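Local coordinates for protein phosphoribosylaminoimidazole-succinocarboxamide synthase (Ehrlichia chaffeensis str. Arkansas, PDB 3KRE) that catalyses the ATP-dependent joining of L-aspartate to a carboxyaminoimidazole ribonucleotide, forming SAICAR in de novo purine biosynthesis, at residues Q127-D130 with G131-F134; E170-K173 with I174-K178. All blocks are in the same frame, centred on the assembly; numbering follows the deposited sequence. Where two conformers were deposited one is given.

Interaction 1 of 2, residues Q127-D130 with G131-F134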
ATOM      1  N   GLN A 127      -3.870 -15.221  18.233  1.00 10.57           N
ATOM      2  CA  GLN A 127      -2.889 -15.390  19.315  0.50 11.21           C
ATOM      3  C   GLN A 127      -1.677 -16.196  18.827  1.00 11.48           C
ATOM      4  O   GLN A 127      -1.274 -17.224  19.384  1.00 12.05           O
ATOM      5  CB  GLN A 127      -3.558 -15.960  20.568  0.50 11.16           C
ATOM      6  CG  GLN A 127      -4.472 -14.943  21.259  0.50 11.09           C
ATOM      7  CD  GLN A 127      -3.708 -13.847  21.999  0.50 12.23           C
ATOM      8  OE1 GLN A 127      -3.195 -14.076  23.097  0.50 12.97           O
ATOM      9  NE2 GLN A 127      -3.662 -12.647  21.423  0.50 10.12           N
ATOM     10  N   ILE A 128      -1.103 -15.692  17.736  1.00 11.84           N
ATOM     11  CA  ILE A 128       0.100 -16.227  17.104  1.00 12.48           C
ATOM     12  C   ILE A 128       1.148 -15.110  17.236  1.00 13.43           C
ATOM     13  O   ILE A 128       0.843 -13.951  17.003  1.00 14.37           O
ATOM     14  CB  ILE A 128      -0.189 -16.573  15.621  1.00 12.96           C
ATOM     15  CG1 ILE A 128      -0.985 -17.876  15.509  1.00 14.13           C
ATOM     16  CG2 ILE A 128       1.071 -16.670  14.782  1.00 13.46           C
ATOM     17  CD1 ILE A 128      -1.539 -18.089  14.093  1.00 15.56           C
ATOM     18  N   ALA A 129       2.364 -15.455  17.639  1.00 13.27           N
ATOM     19  CA  ALA A 129       3.397 -14.470  17.914  1.00 13.11           C
ATOM     20  C   ALA A 129       3.768 -13.655  16.655  1.00 12.68           C
ATOM     21  O   ALA A 129       3.898 -14.227  15.575  1.00 12.76           O
ATOM     22  CB  ALA A 129       4.632 -15.187  18.490  1.00 13.23           C
ATOM     23  N   ASP A 130       3.894 -12.336  16.792  1.00 12.66           N
ATOM     24  CA  ASP A 130       4.462 -11.499  15.719  1.00 13.06           C
ATOM     25  C   ASP A 130       5.736 -12.137  15.145  1.00 12.19           C
ATOM     26  O   ASP A 130       6.657 -12.537  15.902  1.00 12.15           O
ATOM     27  CB  ASP A 130       4.822 -10.096  16.228  1.00 13.75           C
ATOM     28  CG  ASP A 130       3.642  -9.151  16.324  1.00 15.57           C
ATOM     29  OD1 ASP A 130       2.483  -9.489  15.985  1.00 16.60           O
ATOM     30  OD2 ASP A 130       3.882  -8.009  16.748  1.00 17.45           O
ATOM     31  N   GLY A 131       5.804 -12.232  13.826  1.00 11.59           N
ATOM     32  CA  GLY A 131       6.978 -12.791  13.150  1.00 11.45           C
ATOM     33  C   GLY A 131       6.909 -14.276  12.843  1.00 12.01           C
ATOM     34  O   GLY A 131       7.790 -14.811  12.184  1.00 12.66           O
ATOM     35  N   THR A 132       5.850 -14.949  13.275  1.00 11.64           N
ATOM     36  CA  THR A 132       5.659 -16.329  12.904  1.00 11.81           C
ATOM     37  C   THR A 132       5.511 -16.399  11.385  1.00 12.14           C
ATOM     38  O   THR A 132       4.610 -15.768  10.837  1.00 10.58           O
ATOM     39  CB  THR A 132       4.413 -16.926  13.559  1.00 12.07           C
ATOM     40  OG1 THR A 132       4.505 -16.770  14.987  1.00 12.91           O
ATOM     41  CG2 THR A 132       4.284 -18.408  13.196  1.00 13.10           C
ATOM     42  N   PRO A 133       6.388 -17.170  10.720  1.00 13.08           N
ATOM     43  CA  PRO A 133       6.311 -17.321   9.273  1.00 13.55           C
ATOM     44  C   PRO A 133       5.219 -18.293   8.843  1.00 13.15           C
ATOM     45  O   PRO A 133       4.932 -19.286   9.527  1.00 13.19           O
ATOM     46  CB  PRO A 133       7.698 -17.879   8.914  1.00 14.15           C
ATOM     47  CG  PRO A 133       8.057 -18.710  10.104  1.00 14.45           C
ATOM     48  CD  PRO A 133       7.486 -17.990  11.300  1.00 13.73           C
ATOM     49  N   PHE A 134       4.603 -17.991   7.710  1.00 11.74           N
ATOM     50  CA  PHE A 134       3.612 -18.868   7.144  1.00 12.31           C
ATOM     51  C   PHE A 134       4.269 -19.736   6.087  1.00 13.05           C
ATOM     52  O   PHE A 134       5.271 -19.338   5.458  1.00 12.58           O
ATOM     53  CB  PHE A 134       2.484 -18.061   6.518  1.00 11.36           C
ATOM     54  CG  PHE A 134       1.829 -17.095   7.469  1.00 10.82           C
ATOM     55  CD1 PHE A 134       1.402 -17.517   8.722  1.00 10.79           C
ATOM     56  CD2 PHE A 134       1.590 -15.782   7.091  1.00 10.37           C
ATOM     57  CE1 PHE A 134       0.778 -16.648   9.590  1.00  8.96           C
ATOM     58  CE2 PHE A 134       0.965 -14.927   7.945  1.00  9.82           C
ATOM     59  CZ  PHE A 134       0.569 -15.350   9.204  1.00 10.35           C
TER

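Interaction 2 of 2, residues E170-K173 with I174-K178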
ATOM      1  N   GLU A 170     -10.149 -13.968  -9.143  1.00 11.54           N
ATOM      2  CA  GLU A 170      -9.008 -14.863  -9.322  1.00 12.11           C
ATOM      3  C   GLU A 170      -7.789 -14.029  -9.765  1.00 10.95           C
ATOM      4  O   GLU A 170      -6.670 -14.263  -9.306  1.00 10.41           O
ATOM      5  CB  GLU A 170      -9.339 -15.976 -10.319  1.00 13.30           C
ATOM      6  CG  GLU A 170      -8.123 -16.794 -10.861  1.00 18.13           C
ATOM      7  CD  GLU A 170      -7.229 -17.535  -9.838  1.00 23.85           C
ATOM      8  OE1 GLU A 170      -6.925 -17.043  -8.695  1.00 27.41           O
ATOM      9  OE2 GLU A 170      -6.730 -18.630 -10.247  1.00 26.52           O
ATOM     10  N   LYS A 171      -8.005 -13.067 -10.660  1.00  9.86           N
ATOM     11  CA  LYS A 171      -6.892 -12.229 -11.152  1.00 10.85           C
ATOM     12  C   LYS A 171      -6.258 -11.414 -10.010  1.00  9.21           C
ATOM     13  O   LYS A 171      -5.043 -11.332  -9.897  1.00  8.42           O
ATOM     14  CB  LYS A 171      -7.369 -11.301 -12.256  1.00 11.43           C
ATOM     15  CG  LYS A 171      -6.320 -10.391 -12.851  1.00 15.77           C
ATOM     16  CD  LYS A 171      -5.332 -11.100 -13.757  1.00 19.83           C
ATOM     17  CE  LYS A 171      -4.556 -10.087 -14.641  1.00 22.44           C
ATOM     18  NZ  LYS A 171      -5.293  -9.600 -15.875  1.00 23.18           N
ATOM     19  N   ILE A 172      -7.087 -10.837  -9.156  1.00  8.39           N
ATOM     20  CA  ILE A 172      -6.561  -9.989  -8.092  1.00  8.37           C
ATOM     21  C   ILE A 172      -5.671 -10.793  -7.148  1.00  7.38           C
ATOM     22  O   ILE A 172      -4.659 -10.293  -6.637  1.00  7.00           O
ATOM     23  CB  ILE A 172      -7.702  -9.221  -7.368  1.00  8.60           C
ATOM     24  CG1 ILE A 172      -7.173  -7.935  -6.739  1.00 10.93           C
ATOM     25  CG2 ILE A 172      -8.398 -10.030  -6.308  1.00  9.76           C
ATOM     26  CD1 ILE A 172      -8.309  -6.990  -6.366  1.00 12.28           C
ATOM     27  N   LYS A 173      -6.012 -12.059  -6.951  1.00  6.65           N
ATOM     28  CA  LYS A 173      -5.190 -12.910  -6.091  1.00  7.65           C
ATOM     29  C   LYS A 173      -3.862 -13.264  -6.791  1.00  7.59           C
ATOM     30  O   LYS A 173      -2.783 -13.245  -6.164  1.00  7.85           O
ATOM     31  CB  LYS A 173      -5.963 -14.149  -5.679  1.00  7.87           C
ATOM     32  CG  LYS A 173      -7.226 -13.807  -4.887  1.00  9.11           C
ATOM     33  CD  LYS A 173      -7.851 -15.050  -4.228  1.00 12.30           C
ATOM     34  CE  LYS A 173      -8.661 -15.819  -5.163  1.00 15.49           C
ATOM     35  NZ  LYS A 173      -9.107 -17.107  -4.491  1.00 11.93           N
ATOM     36  N   ILE A 174      -3.932 -13.551  -8.076  1.00  7.59           N
ATOM     37  CA  ILE A 174      -2.715 -13.890  -8.847  1.00  7.71           C
ATOM     38  C   ILE A 174      -1.771 -12.668  -8.847  1.00  6.42           C
ATOM     39  O   ILE A 174      -0.538 -12.790  -8.592  1.00  6.90           O
ATOM     40  CB  ILE A 174      -3.055 -14.291 -10.283  1.00  8.34           C
ATOM     41  CG1 ILE A 174      -3.742 -15.671 -10.310  1.00 10.96           C
ATOM     42  CG2 ILE A 174      -1.794 -14.254 -11.175  1.00  9.86           C
ATOM     43  CD1 ILE A 174      -4.436 -15.962 -11.670  1.00 14.45           C
ATOM     44  N   LEU A 175      -2.338 -11.497  -9.108  1.00  6.25           N
ATOM     45  CA  LEU A 175      -1.554 -10.253  -9.153  1.00  5.53           C
ATOM     46  C   LEU A 175      -0.955  -9.951  -7.787  1.00  6.05           C
ATOM     47  O   LEU A 175       0.207  -9.538  -7.703  1.00  6.88           O
ATOM     48  CB  LEU A 175      -2.417  -9.057  -9.618  1.00  6.23           C
ATOM     49  CG  LEU A 175      -2.864  -9.067 -11.077  1.00  7.07           C
ATOM     50  CD1 LEU A 175      -3.872  -7.888 -11.360  1.00  8.06           C
ATOM     51  CD2 LEU A 175      -1.645  -9.013 -12.063  1.00  8.23           C
ATOM     52  N   SER A 176      -1.757 -10.119  -6.729  1.00  6.23           N
ATOM     53  CA  SER A 176      -1.295  -9.866  -5.364  1.00  6.87           C
ATOM     54  C   SER A 176      -0.123 -10.752  -5.002  1.00  6.53           C
ATOM     55  O   SER A 176       0.873 -10.278  -4.423  1.00  7.50           O
ATOM     56  CB  SER A 176      -2.464  -9.990  -4.350  1.00  6.34           C
ATOM     57  OG  SER A 176      -3.402  -8.957  -4.576  1.00  7.11           O
ATOM     58  N   LEU A 177      -0.194 -12.041  -5.322  1.00  6.55           N
ATOM     59  CA  LEU A 177       0.906 -12.949  -5.063  1.00  6.74           C
ATOM     60  C   LEU A 177       2.150 -12.633  -5.928  1.00  7.36           C
ATOM     61  O   LEU A 177       3.286 -12.783  -5.465  1.00  7.35           O
ATOM     62  CB  LEU A 177       0.449 -14.413  -5.269  1.00  7.23           C
ATOM     63  CG  LEU A 177      -0.617 -14.848  -4.261  1.00  9.47           C
ATOM     64  CD1 LEU A 177      -1.202 -16.249  -4.569  1.00 12.23           C
ATOM     65  CD2 LEU A 177       0.017 -14.779  -2.829  1.00  7.70           C
ATOM     66  N   LYS A 178       1.944 -12.236  -7.179  1.00  6.79           N
ATOM     67  CA  LYS A 178       3.064 -11.871  -8.051  1.00  7.29           C
ATOM     68  C   LYS A 178       3.750 -10.611  -7.485  1.00  5.99           C
ATOM     69  O   LYS A 178       4.986 -10.551  -7.394  1.00  6.70           O
ATOM     70  CB  LYS A 178       2.591 -11.640  -9.495  1.00  7.66           C
ATOM     71  CG  LYS A 178       3.685 -11.200 -10.501  1.00 12.66           C
ATOM     72  CD  LYS A 178       3.177 -11.225 -11.999  1.00 17.81           C
ATOM     73  CE  LYS A 178       4.164 -10.443 -12.944  1.00 18.37           C
ATOM     74  NZ  LYS A 178       3.713 -10.371 -14.368  1.00 21.27           N
TER

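Interaction 1 of 2, residues Q127-D130 with G131-F134
T132 folds back on A129 and I128, and its side chain is a compact worked example of how a threonine can close a turn. Its CB already lies close over the preceding chain, 3.4 Å from A129 O and 3.6 Å from I128 CG2. Beyond CB the chain forks. The hydroxyl branch, turned beside the backbone N and anti to the carbonyl carbon (chi1 -56°), swings back along the turn, and OG1 donates a short hydrogen bond of 2.7 Å to A129 O. The methyl branch brings T132 CG2 to 4.0 Å from I128 CG2, a loose van der Waals touch between side chains that cross at about a right angle. I128 CG2 also fits beside the hydroxyl, 3.4 Å from T132 OG1, so one methyl group covers the flank of the polar link.

A129 O is gripped twice, because T132 N also donates to it at 3.1 Å with an N-H···O angle of 157°. Neither donor lies exactly in the carbonyl plane, and the hydroxyl is the less tilted of the two. At the bend, the D130 carboxylate is held by a hydrogen bond between OD1 and S123 and by a salt bridge from OD2 to R233. G131 follows with a positive phi of 93°, where a beta carbon would be jammed against the D130 carbonyl oxygen. Together A129, D130, G131 and T132 form a type II beta turn with glycine at its third position, doubly closed by its fourth residue, which leads the chain from helix 120-126 into strand 133-143.

Interaction 2 of 2, residues E170-K173 with I174-K178
The carboxylate of E170 lies flat against the end of I174: CD1 of the isoleucine sits almost straight above one face, 3.7 Å from E170 CD, and I174 CG1 approaches the same face 3.8 Å from E170 OE1. Both carboxylate oxygens thus skirt a hydrocarbon tip rather than meet a donor across this contact. A bend at the second torsion of the glutamate (chi2 59°) folds the group back over the following turn, where the two side chains cross obliquely.

A second flat group, the carbonyl of I172, is approached from both faces of its plane. S176 N donates to I172 O from one side at 2.9 Å, while S176 OG donates from the other at 2.8 Å. With OG bonded inside the helix, the buried serine side chain packs against V112, I114, L199 and F201.

One residue further round from E170, the aliphatic part of K171 passes at a slant over L175. K171 CG touches L175 CD1 at 3.8 Å, and K171 CE is about 4.0 Å from both leucine methyls, before NZ turns off to a salt bridge with D211. K173 sends its own ammonium to E155, while its carbonyl O receives L177 N at 3.0 Å and also lies 3.3 Å from L177 CG.

These pairings, each four residues apart, are the signature of an alpha helix, with the serine hydroxyl bonding back to the carbonyl one turn earlier. This part of helix 166-189 packs I172 and S176 on strands 110-115 and 192-204 of the antiparallel sheet, while E170 and I174 lie on its exposed side.

Interaction 1 is a surface contact and interaction 2 a partly buried one; their centres are 23 Å apart and they do not touch. Both nevertheless border strand 133-143: residues 127-134 lead into its beginning, whereas L177 and K173 of the helix lie against its residues further along. Each uses a hydroxyl to double the bonds on a carbonyl, three residues back in the turn and four in the helix. The setting differs: the threonine completes a surface bend also tied to A118 by backbone hydrogen bonds and to S123 and R233 through D130, while the serine works inside a regular helical bond pattern that packs on the sheet, with charged lysines along the helix flanks.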